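Local coordinates for probable glutamine-binding lipoprotein GlnH (GLNBP) (Mycobacterium tuberculosis, PDB 6H20) that binds amino acids such as aspartate and asparagine and probably regulates protein kinase G activity, and so glutamate metabolism, in mycobacteria, at residues A[120-125]-A[130-135]; A[210-215]-A[233-238]. All blocks are in the same frame, centred on the assembly; numbering follows the deposited sequence.

Contact 1 of 2, residues A[120-125]-A[130-135]; sequences KTMSIT and KLVNFS. With ASN (asparagine), chain B.
Ile124 and Phe134 mark the closest backbone approach, their CA atoms 6.9 Å apart, and the chain directions run 108° apart; no hydrogen bond links 120-125 to 130-135, and side chains make the contact. Ile124 lays CG1 over one face of the Phe134 ring in a CH-pi contact, 4.0 Å from the ring centroid and displaced toward the rim. Its CG2 branch rests near CD2 of the same ring, while CD1 runs on to the carbonyl O of Ser135. Met122 crosses the phenylalanine at about a right angle. With CG anti to the backbone N (chi1 -164°) and the chain extended beyond it, the thioether is carried to the far end of the ring, where CG lies at the edge and in plane. Met122 SD approaches obliquely, 3.8 Å from Phe134 CE1, a Met-aromatic contact, and Met122 CE continues to Val132 CG2. Behind the ligand cleft of a family 3 solute-binding protein, this apolar layer joins the loop between strand 117-118 and helix 126-129 to strand 132-134. On the other side of the loop, the backbone and hydroxyls grip the bound asparagine. Its amino N donates to Thr121 O (2.7 Å) and to Ser123 OG (3.0 Å), a hydroxyl also bonded to Gln233. Ser123 N gives the ligand's OXT a fairly straight bond of 2.9 Å at 163°. Farther along the ligand, Thr121 OG1 donates to its side-chain OD1 (2.8 Å). Arg128 bonds both Ser123 O and the ligand, and its backbone N is capped by Thr125 OG1, the N-cap of helix 126-129.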
# COMPACT_ATOMS: atom_id res chain seq x y z
N LYS A 120 -0.05 -5.02 -0.10
CA LYS A 120 1.12 -4.18 -0.31
C LYS A 120 0.65 -2.76 -0.56
O LYS A 120 0.66 -2.28 -1.70
CB LYS A 120 1.96 -4.70 -1.49
CG LYS A 120 3.34 -4.03 -1.54
CD LYS A 120 3.94 -4.09 -2.93
CE LYS A 120 5.32 -3.42 -3.01
NZ LYS A 120 5.45 -2.16 -2.22
N THR A 121 0.22 -2.11 0.52
CA THR A 121 -0.26 -0.72 0.52
C THR A 121 -1.05 -0.36 -0.74
O THR A 121 -0.84 0.68 -1.35
CB THR A 121 0.91 0.27 0.76
OG1 THR A 121 1.89 0.18 -0.30
CG2 THR A 121 1.60 -0.02 2.10
N MET A 122 -1.98 -1.22 -1.14
CA MET A 122 -2.52 -1.12 -2.50
C MET A 122 -3.77 -0.26 -2.50
O MET A 122 -4.85 -0.71 -2.11
CB MET A 122 -2.79 -2.50 -3.10
CG MET A 122 -2.97 -2.43 -4.60
SD MET A 122 -3.07 -4.09 -5.27
CE MET A 122 -3.25 -3.69 -7.00
N SER A 123 -3.63 0.99 -2.94
CA SER A 123 -4.77 1.90 -2.99
C SER A 123 -5.83 1.39 -3.97
O SER A 123 -5.53 0.98 -5.10
CB SER A 123 -4.34 3.29 -3.42
OG SER A 123 -3.49 3.83 -2.43
N ILE A 124 -7.07 1.45 -3.52
CA ILE A 124 -8.21 1.02 -4.33
C ILE A 124 -8.60 2.19 -5.22
O ILE A 124 -8.96 3.26 -4.72
CB ILE A 124 -9.39 0.64 -3.41
CG1 ILE A 124 -9.04 -0.52 -2.47
CG2 ILE A 124 -10.63 0.29 -4.25
CD1 ILE A 124 -9.95 -0.57 -1.21
N THR A 125 -8.55 1.99 -6.53
CA THR A 125 -8.92 3.03 -7.49
C THR A 125 -9.85 2.46 -8.55
O THR A 125 -9.89 1.25 -8.78
CB THR A 125 -7.70 3.65 -8.19
OG1 THR A 125 -7.11 2.68 -9.07
CG2 THR A 125 -6.65 4.14 -7.17
N LYS A 130 -10.88 -1.88 -12.86
CA LYS A 130 -11.12 -2.44 -14.19
C LYS A 130 -10.32 -3.71 -14.41
O LYS A 130 -10.67 -4.51 -15.30
CB LYS A 130 -10.73 -1.43 -15.27
CG LYS A 130 -11.59 -0.17 -15.32
CD LYS A 130 -11.04 0.81 -16.35
CE LYS A 130 -11.84 2.10 -16.36
NZ LYS A 130 -12.39 2.43 -17.69
N LEU A 131 -9.26 -3.92 -13.64
CA LEU A 131 -8.31 -5.00 -13.86
C LEU A 131 -8.24 -6.03 -12.74
O LEU A 131 -7.94 -7.19 -13.01
CB LEU A 131 -6.89 -4.42 -14.06
CG LEU A 131 -6.78 -3.36 -15.15
CD1 LEU A 131 -5.39 -2.75 -15.15
CD2 LEU A 131 -7.12 -3.97 -16.50
N VAL A 132 -8.47 -5.63 -11.48
CA VAL A 132 -8.41 -6.55 -10.35
C VAL A 132 -9.57 -6.24 -9.41
O VAL A 132 -10.22 -5.20 -9.50
CB VAL A 132 -7.08 -6.44 -9.58
CG1 VAL A 132 -5.90 -6.71 -10.50
CG2 VAL A 132 -6.94 -5.06 -8.92
N ASN A 133 -9.81 -7.16 -8.48
CA ASN A 133 -10.78 -6.93 -7.42
C ASN A 133 -10.07 -6.48 -6.14
O ASN A 133 -8.85 -6.58 -6.00
CB ASN A 133 -11.60 -8.19 -7.16
CG ASN A 133 -13.06 -7.90 -7.08
OD1 ASN A 133 -13.46 -6.99 -6.36
ND2 ASN A 133 -13.86 -8.62 -7.85
N PHE A 134 -10.86 -5.98 -5.19
CA PHE A 134 -10.32 -5.54 -3.91
C PHE A 134 -11.29 -5.89 -2.80
O PHE A 134 -12.51 -5.88 -2.98
CB PHE A 134 -10.14 -4.01 -3.84
CG PHE A 134 -9.05 -3.48 -4.72
CD1 PHE A 134 -7.71 -3.51 -4.31
CD2 PHE A 134 -9.35 -2.90 -5.94
CE1 PHE A 134 -6.70 -2.99 -5.12
CE2 PHE A 134 -8.35 -2.38 -6.76
CZ PHE A 134 -7.02 -2.42 -6.34
N SER A 135 -10.72 -6.17 -1.63
CA SER A 135 -11.46 -6.20 -0.38
C SER A 135 -11.94 -4.80 -0.01
O SER A 135 -11.62 -3.80 -0.66
CB SER A 135 -10.55 -6.67 0.76
OG SER A 135 -9.57 -5.67 1.07
N ASN B . -0.60 3.32 -2.00
CA ASN B . 0.07 3.83 -3.21
C ASN B . -0.33 2.97 -4.40
O ASN B . 0.29 3.06 -5.47
CB ASN B . 1.58 3.84 -3.03
CG ASN B . 2.17 2.45 -2.94
OD1 ASN B . 1.48 1.47 -2.70
ND2 ASN B . 3.46 2.37 -3.17
OXT ASN B . -1.28 2.17 -4.26

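Contact 2 of 2, residues A[210-215]-A[233-238]; sequences DTILAG and QPYGVG. With ASN (asparagine), chain B.
The Tyr235 ring meets both Thr211 OG1 and the amino N of the bound asparagine obliquely; the ligand N lies 3.8 Å from Tyr235 CE1. With chi2 at -4°, the ring is turned so that its plane nearly contains the bond from CB back to CA, and the phenol extends to helix 210-219. There Thr211, approaching from the opposite direction, donates from OG1 to Tyr235 OH over a short 2.6 Å. Ile212 CG1 packs against the same phenol oxygen at 3.9 Å. In the two-lobed architecture of this family, the tyrosine sits on strand 232-240, which pairs with strands 132-134 and 139-148, and it reaches the N-terminal turn of a helix bordering the ligand cleft. Tyr235 OH is hydrogen-bonded to Asp209 as well, and Asp209 in turn bonds the ligand. Thr211 is thus placed in a second shell, where its bond to the phenol is consistent with steadying Asp209. Ile212 has CG1 anti to its carbonyl carbon and an extended chain (chi2 175°), which brings CD1 to 3.9 Å from the ligand's amide ND2 as part of the pocket wall.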
# COMPACT_ATOMS: atom_id res chain seq x y z
N ASP A 210 1.27 8.97 3.65
CA ASP A 210 1.88 9.37 4.92
C ASP A 210 2.30 8.17 5.77
O ASP A 210 3.30 8.24 6.50
CB ASP A 210 1.00 10.37 5.69
CG ASP A 210 -0.42 9.87 5.99
OD1 ASP A 210 -0.87 8.79 5.55
OD2 ASP A 210 -1.12 10.63 6.70
N THR A 211 1.57 7.06 5.66
CA THR A 211 1.95 5.80 6.30
C THR A 211 3.34 5.34 5.86
O THR A 211 4.19 5.01 6.70
CB THR A 211 0.93 4.74 5.89
OG1 THR A 211 0.66 4.89 4.49
CG2 THR A 211 -0.38 4.91 6.68
N ILE A 212 3.56 5.25 4.55
CA ILE A 212 4.87 4.85 4.01
C ILE A 212 5.94 5.85 4.43
O ILE A 212 7.05 5.47 4.85
CB ILE A 212 4.80 4.70 2.48
CG1 ILE A 212 3.79 3.61 2.09
CG2 ILE A 212 6.20 4.41 1.89
CD1 ILE A 212 3.59 3.51 0.58
N LEU A 213 5.63 7.14 4.33
CA LEU A 213 6.60 8.17 4.72
C LEU A 213 6.98 8.05 6.19
O LEU A 213 8.15 8.26 6.54
CB LEU A 213 6.03 9.56 4.45
CG LEU A 213 5.73 9.94 2.99
CD1 LEU A 213 5.24 11.38 2.95
CD2 LEU A 213 6.98 9.76 2.11
N ALA A 214 6.02 7.71 7.06
CA ALA A 214 6.34 7.51 8.47
C ALA A 214 7.34 6.38 8.67
O ALA A 214 8.21 6.45 9.55
CB ALA A 214 5.06 7.25 9.27
N GLY A 215 7.25 5.33 7.84
CA GLY A 215 8.25 4.28 7.89
C GLY A 215 9.63 4.78 7.52
O GLY A 215 10.64 4.36 8.09
N GLN A 233 -5.75 7.58 0.03
CA GLN A 233 -5.14 6.30 -0.34
C GLN A 233 -5.79 5.21 0.50
O GLN A 233 -5.29 4.81 1.56
CB GLN A 233 -3.63 6.33 -0.09
CG GLN A 233 -2.93 7.54 -0.72
CD GLN A 233 -2.92 7.52 -2.25
OE1 GLN A 233 -2.94 6.47 -2.88
NE2 GLN A 233 -2.86 8.71 -2.84
N PRO A 234 -6.94 4.70 0.06
CA PRO A 234 -7.62 3.65 0.82
C PRO A 234 -7.09 2.27 0.44
O PRO A 234 -7.30 1.83 -0.70
CB PRO A 234 -9.09 3.82 0.42
CG PRO A 234 -9.02 4.38 -1.02
CD PRO A 234 -7.66 5.07 -1.18
N TYR A 235 -6.41 1.60 1.36
CA TYR A 235 -5.77 0.33 1.04
C TYR A 235 -6.78 -0.81 0.99
O TYR A 235 -7.63 -0.95 1.87
CB TYR A 235 -4.74 -0.04 2.11
CG TYR A 235 -3.52 0.85 2.21
CD1 TYR A 235 -3.30 1.90 1.32
CD2 TYR A 235 -2.60 0.63 3.20
CE1 TYR A 235 -2.15 2.71 1.43
CE2 TYR A 235 -1.47 1.42 3.32
CZ TYR A 235 -1.25 2.45 2.44
OH TYR A 235 -0.10 3.22 2.59
N GLY A 236 -6.65 -1.65 -0.03
CA GLY A 236 -7.43 -2.86 -0.11
C GLY A 236 -6.51 -4.05 -0.36
O GLY A 236 -5.39 -3.89 -0.84
N VAL A 237 -7.00 -5.23 -0.01
CA VAL A 237 -6.34 -6.47 -0.40
C VAL A 237 -6.69 -6.73 -1.86
O VAL A 237 -7.86 -6.80 -2.21
CB VAL A 237 -6.78 -7.64 0.49
CG1 VAL A 237 -6.18 -8.96 -0.02
CG2 VAL A 237 -6.42 -7.38 1.93
N GLY A 238 -5.66 -6.83 -2.71
CA GLY A 238 -5.88 -7.04 -4.13
C GLY A 238 -6.07 -8.51 -4.45
O GLY A 238 -5.37 -9.37 -3.91
N ASN B . -0.60 3.32 -2.00
CA ASN B . 0.07 3.83 -3.21
C ASN B . -0.33 2.97 -4.40
O ASN B . 0.29 3.06 -5.47
CB ASN B . 1.58 3.84 -3.03
CG ASN B . 2.17 2.45 -2.94
OD1 ASN B . 1.48 1.47 -2.70
ND2 ASN B . 3.46 2.37 -3.17
OXT ASN B . -1.28 2.17 -4.26

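How the contacts relate
The two contacts follow one another along the chain, contact 1 closing before contact 2 opens, and their centres lie 12 Å apart. Strand 132-134 of contact 1 pairs antiparallel with strand 232-240 of contact 2 in the same mixed sheet. The two contacts also touch directly: Ser135 OG bonds Val237 N (2.8 Å), Thr121 CB packs on Tyr235 CZ (3.5 Å), and Ile124 CD1 meets Gly236 CA (3.6 Å). Both reach the bound asparagine, 120-125 gripping its polar groups and contact 2 adding Ile212 and Tyr235 to the wall. Backbone hydrogen bonds of Met122 with Gly236 and Ile124 with Pro234 tie the ligand-binding loop to strand 232-240, which carries Tyr235.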